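Local structure of periplasmic binding protein (Agrobacterium tumefaciens str. B6, 5L9G) at residues 124-129 and 228-233; 209-214 and 221-226; 130-135 and 151-156. The protein binds the opine mannopine in the periplasm of a plant-pathogenic bacterium and probably delivers it to an ABC transporter for import. All coordinates share one frame; numbering follows the deposited sequence.

Contact 1: residues 124-129 and 228-233. With MO0 (mannopine), chain C.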
loop_
_atom_site.group_PDB
_atom_site.type_symbol
_atom_site.label_atom_id
_atom_site.label_comp_id
_atom_site.label_asym_id
_atom_site.label_seq_id
_atom_site.Cartn_x
_atom_site.Cartn_y
_atom_site.Cartn_z
ATOM N N LEU A 124 -1.079 -1.206 8.938
ATOM C CA LEU A 124 -1.135 -1.650 10.325
ATOM C C LEU A 124 -1.136 -0.520 11.352
ATOM O O LEU A 124 -0.911 0.632 10.999
ATOM C CB LEU A 124 0.050 -2.656 10.587
ATOM C CG LEU A 124 1.482 -2.192 10.201
ATOM C CD1 LEU A 124 1.989 -1.055 11.117
ATOM C CD2 LEU A 124 2.469 -3.357 10.306
ATOM N N ILE A 125 -1.331 -0.885 12.635
ATOM C CA ILE A 125 -1.365 0.029 13.783
ATOM C C ILE A 125 0.020 0.136 14.397
ATOM O O ILE A 125 0.582 -0.876 14.794
ATOM C CB ILE A 125 -2.366 -0.513 14.862
ATOM C CG1 ILE A 125 -3.787 -0.612 14.302
ATOM C CG2 ILE A 125 -2.341 0.326 16.183
ATOM C CD1 ILE A 125 -4.670 -1.661 15.066
ATOM N N ALA A 126 0.502 1.359 14.586
ATOM C CA ALA A 126 1.763 1.633 15.289
ATOM C C ALA A 126 1.446 2.649 16.372
ATOM O O ALA A 126 0.574 3.503 16.172
ATOM C CB ALA A 126 2.805 2.219 14.333
ATOM N N TRP A 127 2.143 2.567 17.508
ATOM C CA TRP A 127 1.906 3.512 18.589
ATOM C C TRP A 127 3.187 4.017 19.195
ATOM O O TRP A 127 4.240 3.360 19.129
ATOM C CB TRP A 127 0.976 2.932 19.659
ATOM C CG TRP A 127 1.638 1.925 20.559
ATOM C CD1 TRP A 127 2.335 2.176 21.707
ATOM C CD2 TRP A 127 1.717 0.502 20.341
ATOM N NE1 TRP A 127 2.817 0.992 22.236
ATOM C CE2 TRP A 127 2.432 -0.050 21.428
ATOM C CE3 TRP A 127 1.200 -0.365 19.358
ATOM C CZ2 TRP A 127 2.653 -1.435 21.558
ATOM C CZ3 TRP A 127 1.412 -1.734 19.489
ATOM C CH2 TRP A 127 2.141 -2.257 20.568
ATOM N N ASN A 128 3.069 5.185 19.823
ATOM C CA ASN A 128 4.159 5.889 20.443
ATOM C C ASN A 128 4.420 5.283 21.815
ATOM O O ASN A 128 3.556 5.370 22.707
ATOM C CB ASN A 128 3.748 7.366 20.580
ATOM C CG ASN A 128 4.871 8.280 20.936
ATOM O OD1 ASN A 128 5.835 7.897 21.611
ATOM N ND2 ASN A 128 4.766 9.517 20.470
ATOM N N LYS A 129 5.624 4.689 21.999
ATOM C CA LYS A 129 5.985 4.099 23.301
ATOM C C LYS A 129 6.209 5.146 24.414
ATOM O O LYS A 129 6.056 4.835 25.600
ATOM C CB LYS A 129 7.190 3.146 23.171
ATOM C CG LYS A 129 6.878 1.913 22.316
ATOM C CD LYS A 129 8.142 1.117 21.954
ATOM C CE LYS A 129 8.744 0.388 23.118
ATOM N NZ LYS A 129 10.113 -0.079 22.792
ATOM N N GLY A 228 6.417 -1.069 6.204
ATOM C CA GLY A 228 7.784 -0.711 5.800
ATOM C C GLY A 228 8.171 0.684 6.262
ATOM O O GLY A 228 9.282 0.894 6.759
ATOM N N ARG A 229 7.227 1.623 6.166
ATOM C CA ARG A 229 7.439 3.008 6.625
ATOM C C ARG A 229 7.656 3.022 8.137
ATOM O O ARG A 229 8.560 3.709 8.632
ATOM C CB ARG A 229 6.242 3.901 6.247
ATOM C CG ARG A 229 5.848 3.851 4.756
ATOM C CD ARG A 229 6.974 4.279 3.787
ATOM N NE ARG A 229 6.468 4.318 2.408
ATOM C CZ ARG A 229 6.899 5.158 1.471
ATOM N NH1 ARG A 229 7.877 6.026 1.740
ATOM N NH2 ARG A 229 6.352 5.148 0.260
ATOM N N VAL A 230 6.852 2.217 8.862
ATOM C CA VAL A 230 6.949 2.148 10.338
ATOM C C VAL A 230 8.292 1.551 10.751
ATOM O O VAL A 230 8.972 2.129 11.595
ATOM C CB VAL A 230 5.766 1.377 10.969
ATOM C CG1 VAL A 230 5.948 1.238 12.491
ATOM C CG2 VAL A 230 4.438 2.068 10.662
ATOM N N GLN A 231 8.641 0.377 10.201
ATOM C CA GLN A 231 9.901 -0.278 10.550
ATOM C C GLN A 231 11.115 0.630 10.237
ATOM O O GLN A 231 12.047 0.706 11.044
ATOM C CB GLN A 231 10.018 -1.672 9.889
ATOM C CG GLN A 231 11.286 -2.429 10.374
ATOM C CD GLN A 231 11.327 -2.672 11.883
ATOM O OE1 GLN A 231 12.247 -2.266 12.600
ATOM N NE2 GLN A 231 10.314 -3.305 12.415
ATOM N N GLY A 232 11.062 1.322 9.098
ATOM C CA GLY A 232 12.103 2.270 8.689
ATOM C C GLY A 232 12.263 3.411 9.695
ATOM O O GLY A 232 13.390 3.768 10.046
ATOM N N ALA A 233 11.143 3.933 10.236
ATOM C CA ALA A 233 11.196 4.992 11.250
ATOM C C ALA A 233 11.816 4.463 12.559
ATOM O O ALA A 233 12.684 5.111 13.136
ATOM C CB ALA A 233 9.800 5.541 11.510
HETATM O OAB MO0 C . -2.393 3.199 -6.232
HETATM C CAF MO0 C . -1.836 4.452 -5.942
HETATM C CAG MO0 C . -1.289 4.552 -4.530
HETATM O OAC MO0 C . -2.288 4.963 -3.664
HETATM C CAH MO0 C . -0.536 3.331 -4.061
HETATM O OAM MO0 C . 0.482 2.995 -4.928
HETATM C CAI MO0 C . -0.026 3.387 -2.621
HETATM O OAD MO0 C . 0.891 4.426 -2.454
HETATM C CAJ MO0 C . 0.500 2.062 -2.149
HETATM O OAE MO0 C . -0.516 1.104 -2.238
HETATM C CAK MO0 C . 1.131 2.084 -0.749
HETATM N N MO0 C . 2.457 1.456 -0.813
HETATM C CA MO0 C . 3.046 1.219 0.528
HETATM C C MO0 C . 4.100 2.259 0.821
HETATM O O MO0 C . 4.248 3.221 0.038
HETATM C CB MO0 C . 3.599 -0.176 0.697
HETATM C CG MO0 C . 4.931 -0.369 0.006
HETATM C CD MO0 C . 5.250 -1.796 -0.275
HETATM O OE1 MO0 C . 6.131 -2.452 0.595
HETATM N NE2 MO0 C . 4.791 -2.427 -1.241
HETATM O OXT MO0 C . 4.796 2.215 1.885
#
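Helix 227-235 packs against strand 115-128 of the central sheet in this periplasmic binding protein, and the same helix turn supplies an anchor for the carboxylate of mannopine. Val230 is the residue that meets the strand. Its CG1 lies 3.8 Å from Ala126 CB and its CG2 4.0 Å from Leu124 CD1, so the valine fork sits over two strand residues that point to the same side of the sheet. CG1 stands anti to the backbone N (chi1 176°), which turns both methyls down toward the strand. Leu124 reaches up from its own end of the contact with CD1, and the two side chains meet at a slant. No hydrogen bond crosses between the segments; the buried interface is wholly apolar, and Thr225 and Ile215 extend it around Val230.

One residue earlier, Arg229 leaves the helix in another direction, bent at chi2, and presents the edge of its guanidinium to the ligand. NE donates to OXT of mannopine at 2.7 Å and NH2 to its O at 2.9 Å, both bonds nearly straight (165° and 168°), with the carboxylate carbon in the guanidinium plane. NH2 also bonds to Gly29 O. Two bonds from neighbouring nitrogens fix both position and rotation of the carboxylate, and the paired charges probably favour its ionised form.

Contact 2: residues 209-214 and 221-226. With MO0 (mannopine), chain C.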
loop_
_atom_site.group_PDB
_atom_site.type_symbol
_atom_site.label_atom_id
_atom_site.label_comp_id
_atom_site.label_asym_id
_atom_site.label_seq_id
_atom_site.Cartn_x
_atom_site.Cartn_y
_atom_site.Cartn_z
ATOM N N ALA A 209 6.534 8.638 3.468
ATOM C CA ALA A 209 7.653 9.369 4.073
ATOM C C ALA A 209 7.135 10.341 5.152
ATOM O O ALA A 209 7.750 10.464 6.208
ATOM C CB ALA A 209 8.428 10.143 3.004
ATOM N N GLN A 210 6.018 11.022 4.887
ATOM C CA GLN A 210 5.437 11.935 5.870
ATOM C C GLN A 210 5.030 11.138 7.123
ATOM O O GLN A 210 5.309 11.569 8.234
ATOM C CB GLN A 210 4.220 12.669 5.287
ATOM C CG GLN A 210 3.629 13.694 6.258
ATOM C CD GLN A 210 2.246 14.129 5.881
ATOM O OE1 GLN A 210 1.714 13.735 4.852
ATOM N NE2 GLN A 210 1.666 15.038 6.660
ATOM N N ALA A 211 4.406 9.967 6.937
ATOM C CA ALA A 211 3.992 9.103 8.064
ATOM C C ALA A 211 5.221 8.705 8.889
ATOM O O ALA A 211 5.206 8.833 10.125
ATOM C CB ALA A 211 3.311 7.855 7.532
ATOM N N ALA A 212 6.297 8.268 8.208
ATOM C CA ALA A 212 7.552 7.886 8.867
ATOM C C ALA A 212 8.110 9.092 9.666
ATOM O O ALA A 212 8.598 8.909 10.792
ATOM C CB ALA A 212 8.563 7.420 7.822
ATOM N N GLN A 213 8.020 10.320 9.108
ATOM C CA GLN A 213 8.526 11.513 9.792
ATOM C C GLN A 213 7.706 11.822 11.051
ATOM O O GLN A 213 8.285 12.140 12.097
ATOM C CB GLN A 213 8.577 12.735 8.833
ATOM C CG GLN A 213 9.436 13.892 9.348
ATOM C CD GLN A 213 10.850 13.443 9.630
ATOM O OE1 GLN A 213 11.554 12.939 8.755
ATOM N NE2 GLN A 213 11.306 13.625 10.845
ATOM N N LEU A 214 6.367 11.696 10.963
ATOM C CA LEU A 214 5.476 11.895 12.128
ATOM C C LEU A 214 5.905 10.949 13.268
ATOM O O LEU A 214 5.975 11.370 14.414
ATOM C CB LEU A 214 4.029 11.569 11.757
ATOM C CG LEU A 214 3.338 12.607 10.865
ATOM C CD1 LEU A 214 1.991 12.032 10.373
ATOM C CD2 LEU A 214 3.113 13.936 11.614
ATOM N N ASP A 221 0.371 9.972 18.520
ATOM C CA ASP A 221 0.397 8.950 19.572
ATOM C C ASP A 221 0.174 7.570 18.997
ATOM O O ASP A 221 0.657 6.573 19.520
ATOM C CB ASP A 221 -0.585 9.293 20.697
ATOM C CG ASP A 221 -0.193 10.584 21.391
ATOM O OD1 ASP A 221 1.003 10.738 21.736
ATOM O OD2 ASP A 221 -1.050 11.465 21.516
ATOM N N MET A 222 -0.585 7.506 17.909
ATOM C CA MET A 222 -0.841 6.240 17.216
ATOM C C MET A 222 -1.172 6.571 15.777
ATOM O O MET A 222 -1.623 7.680 15.492
ATOM C CB MET A 222 -1.939 5.402 17.888
ATOM C CG MET A 222 -3.280 6.132 17.982
ATOM S SD MET A 222 -4.504 5.064 18.785
ATOM C CE MET A 222 -4.099 5.291 20.552
ATOM N N ILE A 223 -0.935 5.613 14.872
ATOM C CA ILE A 223 -1.100 5.855 13.431
ATOM C C ILE A 223 -1.403 4.553 12.730
ATOM O O ILE A 223 -0.876 3.500 13.107
ATOM C CB ILE A 223 0.208 6.528 12.846
ATOM C CG1 ILE A 223 0.122 6.824 11.336
ATOM C CG2 ILE A 223 1.503 5.699 13.149
ATOM C CD1 ILE A 223 1.286 7.704 10.821
ATOM N N ILE A 224 -2.247 4.632 11.703
ATOM C CA ILE A 224 -2.448 3.513 10.798
ATOM C C ILE A 224 -1.662 3.884 9.546
ATOM O O ILE A 224 -1.990 4.867 8.865
ATOM C CB ILE A 224 -3.920 3.180 10.467
ATOM C CG1 ILE A 224 -4.718 2.825 11.744
ATOM C CG2 ILE A 224 -3.947 2.008 9.450
ATOM C CD1 ILE A 224 -6.247 2.886 11.564
ATOM N N THR A 225 -0.609 3.116 9.260
ATOM C CA THR A 225 0.202 3.346 8.053
ATOM C C THR A 225 0.857 2.011 7.622
ATOM O O THR A 225 0.564 0.948 8.179
ATOM C CB THR A 225 1.178 4.560 8.216
ATOM O OG1 THR A 225 1.753 4.908 6.945
ATOM C CG2 THR A 225 2.285 4.297 9.249
ATOM N N TRP A 226 1.730 2.089 6.627
ATOM C CA TRP A 226 2.357 0.930 6.001
ATOM C C TRP A 226 3.571 0.432 6.793
ATOM O O TRP A 226 4.390 1.227 7.246
ATOM C CB TRP A 226 2.648 1.263 4.520
ATOM C CG TRP A 226 1.391 1.760 3.830
ATOM C CD1 TRP A 226 0.179 1.127 3.794
ATOM C CD2 TRP A 226 1.250 2.948 3.034
ATOM N NE1 TRP A 226 -0.728 1.870 3.060
ATOM C CE2 TRP A 226 -0.084 2.975 2.549
ATOM C CE3 TRP A 226 2.118 4.005 2.689
ATOM C CZ2 TRP A 226 -0.579 4.026 1.775
ATOM C CZ3 TRP A 226 1.654 5.001 1.836
ATOM C CH2 TRP A 226 0.318 5.014 1.392
HETATM O OAB MO0 C . -2.393 3.199 -6.232
HETATM C CAF MO0 C . -1.836 4.452 -5.942
HETATM C CAG MO0 C . -1.289 4.552 -4.530
HETATM O OAC MO0 C . -2.288 4.963 -3.664
HETATM C CAH MO0 C . -0.536 3.331 -4.061
HETATM O OAM MO0 C . 0.482 2.995 -4.928
HETATM C CAI MO0 C . -0.026 3.387 -2.621
HETATM O OAD MO0 C . 0.891 4.426 -2.454
HETATM C CAJ MO0 C . 0.500 2.062 -2.149
HETATM O OAE MO0 C . -0.516 1.104 -2.238
HETATM C CAK MO0 C . 1.131 2.084 -0.749
HETATM N N MO0 C . 2.457 1.456 -0.813
HETATM C CA MO0 C . 3.046 1.219 0.528
HETATM C C MO0 C . 4.100 2.259 0.821
HETATM O O MO0 C . 4.248 3.221 0.038
HETATM C CB MO0 C . 3.599 -0.176 0.697
HETATM C CG MO0 C . 4.931 -0.369 0.006
HETATM C CD MO0 C . 5.250 -1.796 -0.275
HETATM O OE1 MO0 C . 6.131 -2.452 0.595
HETATM N NE2 MO0 C . 4.791 -2.427 -1.241
HETATM O OXT MO0 C . 4.796 2.215 1.885
#
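Ala211 of helix 208-216 rests on Ile223 and Thr225, the two residues of strand 222-226 that face the helix. The axes of the short segments run 8.9 Å apart at closest approach, a spacing consistent with the small Ala211 lying where the contact is closest. The tight part centres on Ala211 CB, which is 3.4 Å from Thr225 OG1 and 3.9 Å from Ile223 CD1. Ile223 reaches it with an extended chain: CG1 lies anti to the backbone N (chi1 -180°) and chi2 carries CD1 on outward to the helix. Toward the next turn the fit slackens, Leu214 CD1 coming only to 4.4 Å from Ile223 CD1, and on the outer side of the helix Gln213 is exposed.

At the strand's end Trp226 turns to mannopine. The ligand lies over one ring face, with CAK 3.5 Å above the plane toward the rim and the carboxylate carbon C 3.2 Å from Trp226 CE3. Thr225 OG1 lies over the opposite face, also toward the rim, while Trp205, Trp156 and Tyr121 meet the indole edge-to-face. Thr225 OG1 has no hydrogen-bond partner in the model, so this buried hydroxyl contributes by packing, whereas the edge-to-face rings probably limit the indole's rotation, so that it presents a face to the opine.

Contact 3: residues 130-135 and 151-156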
loop_
_atom_site.group_PDB
_atom_site.type_symbol
_atom_site.label_atom_id
_atom_site.label_comp_id
_atom_site.label_asym_id
_atom_site.label_seq_id
_atom_site.Cartn_x
_atom_site.Cartn_y
_atom_site.Cartn_z
ATOM N N LYS A 130 6.529 6.405 24.041
ATOM C CA LYS A 130 6.650 7.461 25.040
ATOM C C LYS A 130 5.235 7.712 25.633
ATOM O O LYS A 130 5.088 7.849 26.842
ATOM C CB LYS A 130 7.218 8.750 24.430
ATOM C CG LYS A 130 7.417 9.849 25.475
ATOM C CD LYS A 130 7.539 11.236 24.859
ATOM C CE LYS A 130 7.079 12.329 25.809
ATOM N NZ LYS A 130 7.736 12.230 27.150
ATOM N N THR A 131 4.194 7.663 24.771
ATOM C CA THR A 131 2.826 7.915 25.236
ATOM C C THR A 131 2.227 6.773 26.068
ATOM O O THR A 131 1.654 7.045 27.115
ATOM C CB THR A 131 1.913 8.269 24.036
ATOM O OG1 THR A 131 2.612 9.204 23.211
ATOM C CG2 THR A 131 0.547 8.836 24.487
ATOM N N TYR A 132 2.295 5.525 25.552
ATOM C CA TYR A 132 1.624 4.348 26.092
ATOM C C TYR A 132 2.515 3.256 26.642
ATOM O O TYR A 132 1.983 2.290 27.204
ATOM C CB TYR A 132 0.745 3.727 24.966
ATOM C CG TYR A 132 -0.200 4.718 24.325
ATOM C CD1 TYR A 132 -1.235 5.301 25.055
ATOM C CD2 TYR A 132 -0.070 5.063 22.984
ATOM C CE1 TYR A 132 -2.100 6.225 24.474
ATOM C CE2 TYR A 132 -0.916 5.998 22.394
ATOM C CZ TYR A 132 -1.940 6.566 23.138
ATOM O OH TYR A 132 -2.783 7.478 22.569
ATOM N N GLY A 133 3.823 3.358 26.414
ATOM C CA GLY A 133 4.764 2.301 26.791
ATOM C C GLY A 133 4.446 1.056 25.978
ATOM O O GLY A 133 4.037 1.154 24.814
ATOM N N ASP A 134 4.560 -0.122 26.603
ATOM C CA ASP A 134 4.233 -1.379 25.935
ATOM C C ASP A 134 2.712 -1.593 25.885
ATOM O O ASP A 134 2.247 -2.426 25.106
ATOM C CB ASP A 134 4.924 -2.560 26.642
ATOM C CG ASP A 134 6.438 -2.567 26.546
ATOM O OD1 ASP A 134 6.982 -1.963 25.594
ATOM O OD2 ASP A 134 7.080 -3.160 27.427
ATOM N N ASN A 135 1.941 -0.816 26.670
ATOM C CA ASN A 135 0.486 -0.963 26.748
ATOM C C ASN A 135 -0.242 -0.048 25.748
ATOM O O ASN A 135 -1.125 0.741 26.105
ATOM C CB ASN A 135 -0.011 -0.813 28.198
ATOM C CG ASN A 135 0.372 -1.991 29.117
ATOM O OD1 ASN A 135 1.310 -2.773 28.865
ATOM N ND2 ASN A 135 -0.325 -2.137 30.232
ATOM N N GLY A 151 -5.335 10.294 23.002
ATOM C CA GLY A 151 -4.193 10.715 22.207
ATOM C C GLY A 151 -4.482 11.057 20.765
ATOM O O GLY A 151 -5.592 10.865 20.259
ATOM N N LYS A 152 -3.463 11.601 20.118
ATOM C CA LYS A 152 -3.495 12.048 18.735
ATOM C C LYS A 152 -3.359 10.867 17.786
ATOM O O LYS A 152 -2.371 10.137 17.839
ATOM C CB LYS A 152 -2.373 13.066 18.475
ATOM C CG LYS A 152 -2.483 14.364 19.268
ATOM C CD LYS A 152 -1.252 15.236 18.993
ATOM C CE LYS A 152 -1.114 16.387 19.962
ATOM N NZ LYS A 152 -2.117 17.459 19.719
ATOM N N ARG A 153 -4.365 10.688 16.916
ATOM C CA ARG A 153 -4.390 9.669 15.869
ATOM C C ARG A 153 -3.970 10.262 14.517
ATOM O O ARG A 153 -4.224 11.434 14.249
ATOM C CB ARG A 153 -5.820 9.130 15.699
ATOM C CG ARG A 153 -6.169 7.953 16.641
ATOM C CD ARG A 153 -6.846 8.392 17.895
ATOM N NE ARG A 153 -7.272 7.244 18.700
ATOM C CZ ARG A 153 -7.165 7.196 20.022
ATOM N NH1 ARG A 153 -7.529 6.106 20.682
ATOM N NH2 ARG A 153 -6.664 8.230 20.693
ATOM N N ALA A 154 -3.368 9.428 13.648
ATOM C CA ALA A 154 -3.084 9.821 12.280
ATOM C C ALA A 154 -3.570 8.717 11.356
ATOM O O ALA A 154 -3.331 7.533 11.608
ATOM C CB ALA A 154 -1.612 10.095 12.071
ATOM N N LEU A 155 -4.312 9.103 10.315
ATOM C CA LEU A 155 -4.868 8.166 9.343
ATOM C C LEU A 155 -4.515 8.690 7.964
ATOM O O LEU A 155 -4.182 9.861 7.822
ATOM C CB LEU A 155 -6.404 8.094 9.462
ATOM C CG LEU A 155 -7.015 7.232 10.571
ATOM C CD1 LEU A 155 -6.847 7.875 11.900
ATOM C CD2 LEU A 155 -8.543 7.081 10.349
ATOM N N TRP A 156 -4.583 7.823 6.950
ATOM C CA TRP A 156 -4.271 8.185 5.568
ATOM C C TRP A 156 -5.340 9.152 5.023
ATOM O O TRP A 156 -6.498 9.103 5.455
ATOM C CB TRP A 156 -4.277 6.907 4.713
ATOM C CG TRP A 156 -3.628 7.018 3.353
ATOM C CD1 TRP A 156 -2.759 7.984 2.916
ATOM C CD2 TRP A 156 -3.773 6.089 2.275
ATOM N NE1 TRP A 156 -2.377 7.725 1.618
ATOM C CE2 TRP A 156 -2.959 6.547 1.212
ATOM C CE3 TRP A 156 -4.493 4.889 2.112
ATOM C CZ2 TRP A 156 -2.860 5.858 -0.003
ATOM C CZ3 TRP A 156 -4.398 4.206 0.909
ATOM C CH2 TRP A 156 -3.610 4.704 -0.145
#
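Tyr132, the last residue of the short helix 129-132, reaches Gly151 just ahead of strand 153-156 in the solute-binding fold, where that strand runs parallel to strands 201-205 and 222-226. Across the segments the contact is van der Waals in kind. Tyr132 OH lies 3.5 Å from Gly151 CA, the phenol arriving end-on at the glycine backbone, whose angles at this residue suit glycine. With CG set beside the backbone N and anti to the carbonyl carbon (chi1 -53°), the ring swings out from the helix toward the strand. Thr131 CG2 lies 3.6 Å above the plane of the Tyr132 ring, over its centre, and the tyrosine side chain also touches Asp221 and Met222.

Hydrogen bonds settle the polar groups on each side. The Tyr132 hydroxyl is bonded to Pro150 O, immediately before Gly151, which ties the phenol to the same stretch of backbone that it packs against. Arg153 folds back to that stretch: its NH2 donates to both Gly151 O and Phe149 O, while NE donates to Phe143 O. The guanidinium therefore links the carbonyls of Phe149 and Gly151, just before the strand, with that of Phe143 in helix 140-144, consistent with its holding residues 149-151 in shape.

Beyond Tyr132 the chain leaves the helix at Gly133, whose phi is positive, through a type II' turn closed by a weak bond from Asn135 N to Tyr132 O. In the bond of 2.9 Å from Arg153 NH2 to Gly151 O, the donor stands 44° out of the carbonyl plane, although the oxygen lies within 1° of the guanidinium plane.

How the contacts relate
From the N terminus, strand 115-128 brings in residues 124-129 and passes directly into helix 129-132. Contact 3 then closes a short loop, joining that helix to the start of strand 153-156. Further along, contact 2 closes a tighter one, a helix turning back onto strand 222-226, and helix 227-235 follows at once to close contact 1. The long loop of contact 1 thus encloses the other two, which lie in series and do not cross. Strand 222-226 runs between strands 115-128 and 153-156 in the sheet, and Asp221 joins the three regions: its backbone pairs with Asn128, its carboxylate with Thr131 and Lys152.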